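Local coordinates for uncharacterized protein (Pseudomonas aeruginosa PAO1, PDB 4R1D) that probably hydrolyses lipids as an alpha/beta-hydrolase lipase of the type VI secretion system, and binds calcium, at residues Leu49-Ile54 against Tyr200-Trp205; Met248-Val253 against Tyr271-Gly276. All blocks are in the same frame, centred on the assembly; numbering follows the deposited sequence.

Interaction 1 (Leu49-Ile54 against Tyr200-Trp205). With CA (calcium ion), chain C.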
loop_
_atom_site.group_PDB
_atom_site.type_symbol
_atom_site.label_atom_id
_atom_site.label_comp_id
_atom_site.label_asym_id
_atom_site.label_seq_id
_atom_site.Cartn_x
_atom_site.Cartn_y
_atom_site.Cartn_z
ATOM N N LEU A 49 -14.043 19.387 17.450
ATOM C CA LEU A 49 -14.235 19.340 16.008
ATOM C C LEU A 49 -13.051 18.572 15.431
ATOM O O LEU A 49 -12.005 19.157 15.148
ATOM C CB LEU A 49 -14.288 20.763 15.429
ATOM C CG LEU A 49 -14.736 20.916 13.975
ATOM C CD1 LEU A 49 -15.949 20.067 13.733
ATOM C CD2 LEU A 49 -15.035 22.382 13.620
ATOM N N PRO A 50 -13.194 17.247 15.278
ATOM C CA PRO A 50 -12.028 16.477 14.837
ATOM C C PRO A 50 -11.625 16.770 13.397
ATOM O O PRO A 50 -12.476 16.878 12.527
ATOM C CB PRO A 50 -12.494 15.013 14.967
ATOM C CG PRO A 50 -13.608 15.052 15.942
ATOM C CD PRO A 50 -14.315 16.372 15.654
ATOM N N VAL A 51 -10.321 16.894 13.183
ATOM C CA VAL A 51 -9.746 16.995 11.850
ATOM C C VAL A 51 -9.126 15.639 11.530
ATOM O O VAL A 51 -8.217 15.206 12.221
ATOM C CB VAL A 51 -8.683 18.097 11.801
ATOM C CG1 VAL A 51 -7.977 18.115 10.447
ATOM C CG2 VAL A 51 -9.342 19.461 12.085
ATOM N N ILE A 52 -9.618 14.977 10.481
ATOM C CA ILE A 52 -9.146 13.646 10.124
ATOM C C ILE A 52 -8.186 13.759 8.950
ATOM O O ILE A 52 -8.583 14.155 7.857
ATOM C CB ILE A 52 -10.311 12.733 9.677
ATOM C CG1 ILE A 52 -11.495 12.831 10.646
ATOM C CG2 ILE A 52 -9.824 11.276 9.530
ATOM C CD1 ILE A 52 -11.183 12.408 12.075
ATOM N N PHE A 53 -6.924 13.418 9.176
ATOM C CA PHE A 53 -5.938 13.518 8.116
ATOM C C PHE A 53 -5.864 12.181 7.407
ATOM O O PHE A 53 -5.711 11.139 8.051
ATOM C CB PHE A 53 -4.572 13.898 8.690
ATOM C CG PHE A 53 -3.531 14.107 7.645
ATOM C CD1 PHE A 53 -3.439 15.317 6.983
ATOM C CD2 PHE A 53 -2.660 13.085 7.304
ATOM C CE1 PHE A 53 -2.482 15.518 6.017
ATOM C CE2 PHE A 53 -1.693 13.286 6.329
ATOM C CZ PHE A 53 -1.618 14.509 5.682
ATOM N N ILE A 54 -6.008 12.212 6.087
ATOM C CA ILE A 54 -5.961 11.013 5.289
ATOM C C ILE A 54 -4.759 11.121 4.361
ATOM O O ILE A 54 -4.709 12.007 3.503
ATOM C CB ILE A 54 -7.250 10.827 4.465
ATOM C CG1 ILE A 54 -8.488 10.956 5.369
ATOM C CG2 ILE A 54 -7.211 9.491 3.696
ATOM C CD1 ILE A 54 -9.832 10.790 4.644
ATOM N N TYR A 200 -14.217 26.340 18.919
ATOM C CA TYR A 200 -14.108 24.885 18.798
ATOM C C TYR A 200 -12.737 24.363 19.204
ATOM O O TYR A 200 -11.745 25.071 19.085
ATOM C CB TYR A 200 -14.401 24.447 17.366
ATOM C CG TYR A 200 -15.800 24.754 16.925
ATOM C CD1 TYR A 200 -16.825 23.833 17.102
ATOM C CD2 TYR A 200 -16.104 25.976 16.344
ATOM C CE1 TYR A 200 -18.118 24.119 16.699
ATOM C CE2 TYR A 200 -17.386 26.268 15.940
ATOM C CZ TYR A 200 -18.387 25.341 16.122
ATOM O OH TYR A 200 -19.661 25.648 15.713
ATOM N N GLN A 201 -12.687 23.127 19.697
ATOM C CA GLN A 201 -11.409 22.480 19.983
ATOM C C GLN A 201 -11.077 21.490 18.872
ATOM O O GLN A 201 -11.734 20.451 18.728
ATOM C CB GLN A 201 -11.435 21.765 21.339
ATOM C CG GLN A 201 -11.617 22.694 22.540
ATOM C CD GLN A 201 -13.051 23.176 22.708
ATOM O OE1 GLN A 201 -13.981 22.586 22.163
ATOM N NE2 GLN A 201 -13.234 24.252 23.464
ATOM N N PHE A 202 -10.067 21.818 18.074
ATOM C CA PHE A 202 -9.689 20.960 16.964
ATOM C C PHE A 202 -8.638 19.988 17.459
ATOM O O PHE A 202 -7.756 20.368 18.216
ATOM C CB PHE A 202 -9.113 21.785 15.819
ATOM C CG PHE A 202 -10.061 22.816 15.272
ATOM C CD1 PHE A 202 -10.852 22.532 14.167
ATOM C CD2 PHE A 202 -10.167 24.068 15.864
ATOM C CE1 PHE A 202 -11.725 23.482 13.659
ATOM C CE2 PHE A 202 -11.044 25.024 15.360
ATOM C CZ PHE A 202 -11.816 24.731 14.256
ATOM N N ASP A 203 -8.746 18.736 17.039
ATOM C CA ASP A 203 -7.722 17.721 17.295
ATOM C C ASP A 203 -7.487 16.967 15.988
ATOM O O ASP A 203 -8.448 16.575 15.324
ATOM C CB ASP A 203 -8.215 16.699 18.316
ATOM C CG ASP A 203 -8.237 17.230 19.741
ATOM O OD1 ASP A 203 -7.447 18.134 20.077
ATOM O OD2 ASP A 203 -9.040 16.703 20.541
ATOM N N VAL A 204 -6.227 16.748 15.632
ATOM C CA VAL A 204 -5.915 16.045 14.382
ATOM C C VAL A 204 -5.731 14.551 14.630
ATOM O O VAL A 204 -4.865 14.154 15.410
ATOM C CB VAL A 204 -4.626 16.582 13.745
ATOM C CG1 VAL A 204 -4.333 15.848 12.430
ATOM C CG2 VAL A 204 -4.733 18.112 13.503
ATOM N N TRP A 205 -6.534 13.738 13.945
ATOM C CA TRP A 205 -6.453 12.285 14.033
ATOM C C TRP A 205 -5.983 11.771 12.682
ATOM O O TRP A 205 -6.297 12.362 11.657
ATOM C CB TRP A 205 -7.825 11.692 14.356
ATOM C CG TRP A 205 -8.303 12.064 15.721
ATOM C CD1 TRP A 205 -8.811 13.270 16.108
ATOM C CD2 TRP A 205 -8.321 11.225 16.885
ATOM N NE1 TRP A 205 -9.153 13.231 17.443
ATOM C CE2 TRP A 205 -8.851 11.991 17.944
ATOM C CE3 TRP A 205 -7.936 9.901 17.135
ATOM C CZ2 TRP A 205 -9.017 11.477 19.231
ATOM C CZ3 TRP A 205 -8.097 9.390 18.415
ATOM C CH2 TRP A 205 -8.627 10.182 19.451
HETATM CA CA CA C . -6.016 20.131 19.840
HETATM O O HOH W 1 -4.820 18.945 21.786
HETATM O O HOH W 2 -7.556 20.892 21.842
#

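Interaction 2 (Met248-Val253 against Tyr271-Gly276)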
loop_
_atom_site.group_PDB
_atom_site.type_symbol
_atom_site.label_atom_id
_atom_site.label_comp_id
_atom_site.label_asym_id
_atom_site.label_seq_id
_atom_site.Cartn_x
_atom_site.Cartn_y
_atom_site.Cartn_z
ATOM N N MET A 248 -22.141 15.477 16.234
ATOM C CA MET A 248 -20.742 15.791 15.947
ATOM C C MET A 248 -20.446 15.722 14.439
ATOM O O MET A 248 -21.042 14.919 13.714
ATOM C CB MET A 248 -19.790 14.889 16.738
ATOM C CG MET A 248 -19.586 15.347 18.186
ATOM S SD MET A 248 -18.354 14.375 19.067
ATOM C CE MET A 248 -16.839 14.957 18.293
ATOM N N LYS A 249 -19.550 16.589 13.977
ATOM C CA LYS A 249 -19.086 16.572 12.585
ATOM C C LYS A 249 -17.556 16.552 12.561
ATOM O O LYS A 249 -16.914 16.920 13.534
ATOM C CB LYS A 249 -19.575 17.815 11.834
ATOM C CG LYS A 249 -21.098 17.943 11.698
ATOM C CD LYS A 249 -21.661 16.937 10.725
ATOM C CE LYS A 249 -23.168 17.111 10.537
ATOM N NZ LYS A 249 -23.491 18.215 9.596
ATOM N N VAL A 250 -16.967 16.140 11.446
ATOM C CA VAL A 250 -15.507 16.169 11.323
ATOM C C VAL A 250 -15.121 16.853 10.011
ATOM O O VAL A 250 -15.945 17.007 9.114
ATOM C CB VAL A 250 -14.890 14.748 11.328
ATOM C CG1 VAL A 250 -15.291 13.981 12.590
ATOM C CG2 VAL A 250 -15.321 13.987 10.083
ATOM N N ILE A 251 -13.868 17.264 9.899
ATOM C CA ILE A 251 -13.363 17.853 8.657
ATOM C C ILE A 251 -12.253 16.960 8.137
ATOM O O ILE A 251 -11.347 16.614 8.883
ATOM C CB ILE A 251 -12.799 19.257 8.908
ATOM C CG1 ILE A 251 -13.903 20.178 9.424
ATOM C CG2 ILE A 251 -12.158 19.826 7.637
ATOM C CD1 ILE A 251 -13.377 21.477 10.015
ATOM N N LEU A 252 -12.323 16.575 6.868
ATOM C CA LEU A 252 -11.271 15.744 6.273
ATOM C C LEU A 252 -10.176 16.628 5.681
ATOM O O LEU A 252 -10.470 17.655 5.069
ATOM C CB LEU A 252 -11.841 14.852 5.154
ATOM C CG LEU A 252 -13.004 13.929 5.515
ATOM C CD1 LEU A 252 -13.353 13.000 4.356
ATOM C CD2 LEU A 252 -12.662 13.108 6.761
ATOM N N VAL A 253 -8.922 16.236 5.876
ATOM C CA VAL A 253 -7.791 16.892 5.214
ATOM C C VAL A 253 -7.003 15.763 4.573
ATOM O O VAL A 253 -6.537 14.844 5.264
ATOM C CB VAL A 253 -6.921 17.683 6.213
ATOM C CG1 VAL A 253 -5.701 18.246 5.519
ATOM C CG2 VAL A 253 -7.750 18.799 6.874
ATOM N N TYR A 271 -22.710 9.989 4.099
ATOM C CA TYR A 271 -21.848 10.235 5.244
ATOM C C TYR A 271 -21.797 11.715 5.543
ATOM O O TYR A 271 -20.801 12.392 5.281
ATOM C CB TYR A 271 -20.449 9.661 5.021
ATOM C CG TYR A 271 -19.697 9.442 6.303
ATOM C CD1 TYR A 271 -20.202 8.598 7.291
ATOM C CD2 TYR A 271 -18.494 10.084 6.543
ATOM C CE1 TYR A 271 -19.523 8.403 8.472
ATOM C CE2 TYR A 271 -17.803 9.890 7.718
ATOM C CZ TYR A 271 -18.324 9.048 8.678
ATOM O OH TYR A 271 -17.642 8.856 9.850
ATOM N N GLU A 272 -22.901 12.198 6.100
ATOM C CA GLU A 272 -23.085 13.595 6.450
ATOM C C GLU A 272 -22.207 13.996 7.632
ATOM O O GLU A 272 -22.109 15.167 7.970
ATOM C CB GLU A 272 -24.560 13.841 6.792
ATOM C CG GLU A 272 -25.538 13.514 5.658
ATOM C CD GLU A 272 -25.649 12.024 5.343
ATOM O OE1 GLU A 272 -25.391 11.179 6.232
ATOM O OE2 GLU A 272 -26.008 11.698 4.188
ATOM N N ARG A 273 -21.586 13.004 8.269
ATOM C CA ARG A 273 -20.646 13.253 9.365
ATOM C C ARG A 273 -19.557 14.243 8.941
ATOM O O ARG A 273 -19.015 14.987 9.762
ATOM C CB ARG A 273 -19.996 11.936 9.808
ATOM C CG ARG A 273 -18.998 12.075 10.926
ATOM C CD ARG A 273 -19.717 12.302 12.247
ATOM N NE ARG A 273 -20.283 11.070 12.799
ATOM C CZ ARG A 273 -21.148 11.060 13.806
ATOM N NH1 ARG A 273 -21.543 12.215 14.328
ATOM N NH2 ARG A 273 -21.613 9.914 14.292
ATOM N N VAL A 274 -19.229 14.240 7.654
ATOM C CA VAL A 274 -18.174 15.114 7.141
ATOM C C VAL A 274 -18.721 16.497 6.797
ATOM O O VAL A 274 -19.619 16.644 5.964
ATOM C CB VAL A 274 -17.417 14.474 5.938
ATOM C CG1 VAL A 274 -16.469 15.482 5.292
ATOM C CG2 VAL A 274 -16.658 13.212 6.394
ATOM N N LEU A 275 -18.169 17.512 7.459
ATOM C CA LEU A 275 -18.647 18.888 7.312
ATOM C C LEU A 275 -18.098 19.529 6.046
ATOM O O LEU A 275 -18.758 20.366 5.412
ATOM C CB LEU A 275 -18.222 19.722 8.525
ATOM C CG LEU A 275 -18.814 21.123 8.667
ATOM C CD1 LEU A 275 -20.335 21.029 8.761
ATOM C CD2 LEU A 275 -18.235 21.794 9.899
ATOM N N GLY A 276 -16.884 19.139 5.684
ATOM C CA GLY A 276 -16.213 19.696 4.525
ATOM C C GLY A 276 -14.901 18.970 4.286
ATOM O O GLY A 276 -14.461 18.170 5.112
HETATM O O HOH W 3 -22.335 17.623 6.430
#

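Interaction 1 (Leu49-Ile54 against Tyr200-Trp205)
With its CG anti to the backbone N (chi1 -169°), Leu49 sends CD2 alongside Phe202, whose CG lies beside its own backbone N and anti to the carbonyl carbon (chi1 -59°). The two side chains point the same way, and Leu49 CD2 comes to 3.5 Å from Phe202 CE1. The same methyl lies over one face of the Tyr200 ring, 4.1 Å from Tyr200 CG, while Val51 CG2 approaches the Phe202 ring at its edge, near the ring plane. Helix 542-556 covers this face through Thr556 and Val552. On the other face of the sheet, with Pro50, Ile52 and Trp205, Ile52 CD1 rests 4.1 Å from Trp205 CB, and Pro50 CB lies near Trp205 CD1; helix 215-238 packs here.

The backbones run parallel, with axes inclined at 24°, and form the pair at one end, within this chain, of the central parallel sheet of an alpha/beta hydrolase. Four backbone hydrogen bonds fix the register: Leu49 N donates to Gln201 O, Val51 N to Asp203 O at 2.9 Å, Trp205 N to Val51 O, and Phe53 N to Trp205 O at 2.8 Å.

Segment 200-205 also carries part of the calcium site: Phe202 O binds the ion at 2.4 Å and Asp203 OD1 at 2.5 Å, joined by two waters, Glu152 and Asp156. Tyr234 OH holds the other carboxylate oxygen of Asp203, OD2, and also bonds Trp205 NE1.

Interaction 2 (Met248-Val253 against Tyr271-Gly276)
A beta-alpha-beta crossover joins these segments: strand 250-255 leads through helix 258-267 into strand 274-280, and the contact lies where the two parallel strands begin. Val250 bonds the facing segment through both N and O, its N donating to Arg273 O at 2.9 Å and its O accepting from Leu275 N at 2.8 Å in an almost straight bond (177°). Further along, Leu252 N donates a longer hydrogen bond, 3.2 Å, to Gly276 O, and the short strand axes diverge by 61°.

Val250, Leu252 and Val274 pack together on one face of the pair. Leu252 crosses Val274 at about a right angle, with Leu252 CG 3.8 Å from Val274 CG1, while Val250 CG2 touches Val274 CG2 at 4.0 Å. At the entrance to the strands, bends at chi2 and chi3 fold the Arg273 chain back toward Met248. Its NH1 donates to Met248 O at 2.8 Å, with the acceptor only 2° out of the guanidinium plane. Met245 O accepts from the same nitrogen, and Glu227 of helix 215-238 forms a salt bridge with NE, so several partners fix the group's rotation. Lys249 lays its aliphatic chain over the turn, CD lying 3.3 Å from Glu272 O. That type I beta turn, Tyr271 to Val274, delivers the chain into the second strand of a crossover belonging to the alpha/beta-hydrolase sheet.

Overall arrangement
Interactions 1 and 2 lie in one parallel sheet, their centres 10 Å apart, and meet where strands 48-54 and 250-255 are neighbours: Ile52 N to Ile251 O and Ile54 N to Val253 O are probable hydrogen bonds. Both are largely buried, but interaction 2 reaches the surface at Glu272. Helices 215-238 and 542-556 pack against both contacts. Their chemistry differs with position: interaction 1 includes an outermost strand within this chain, adds aromatic rings and supplies two of the calcium ligands, whereas interaction 2 is interior to the strand order and gathers its polar side-chain chemistry at an arginine beside a turn. The segments of interaction 1 are 146 residues apart, those of interaction 2 only 18.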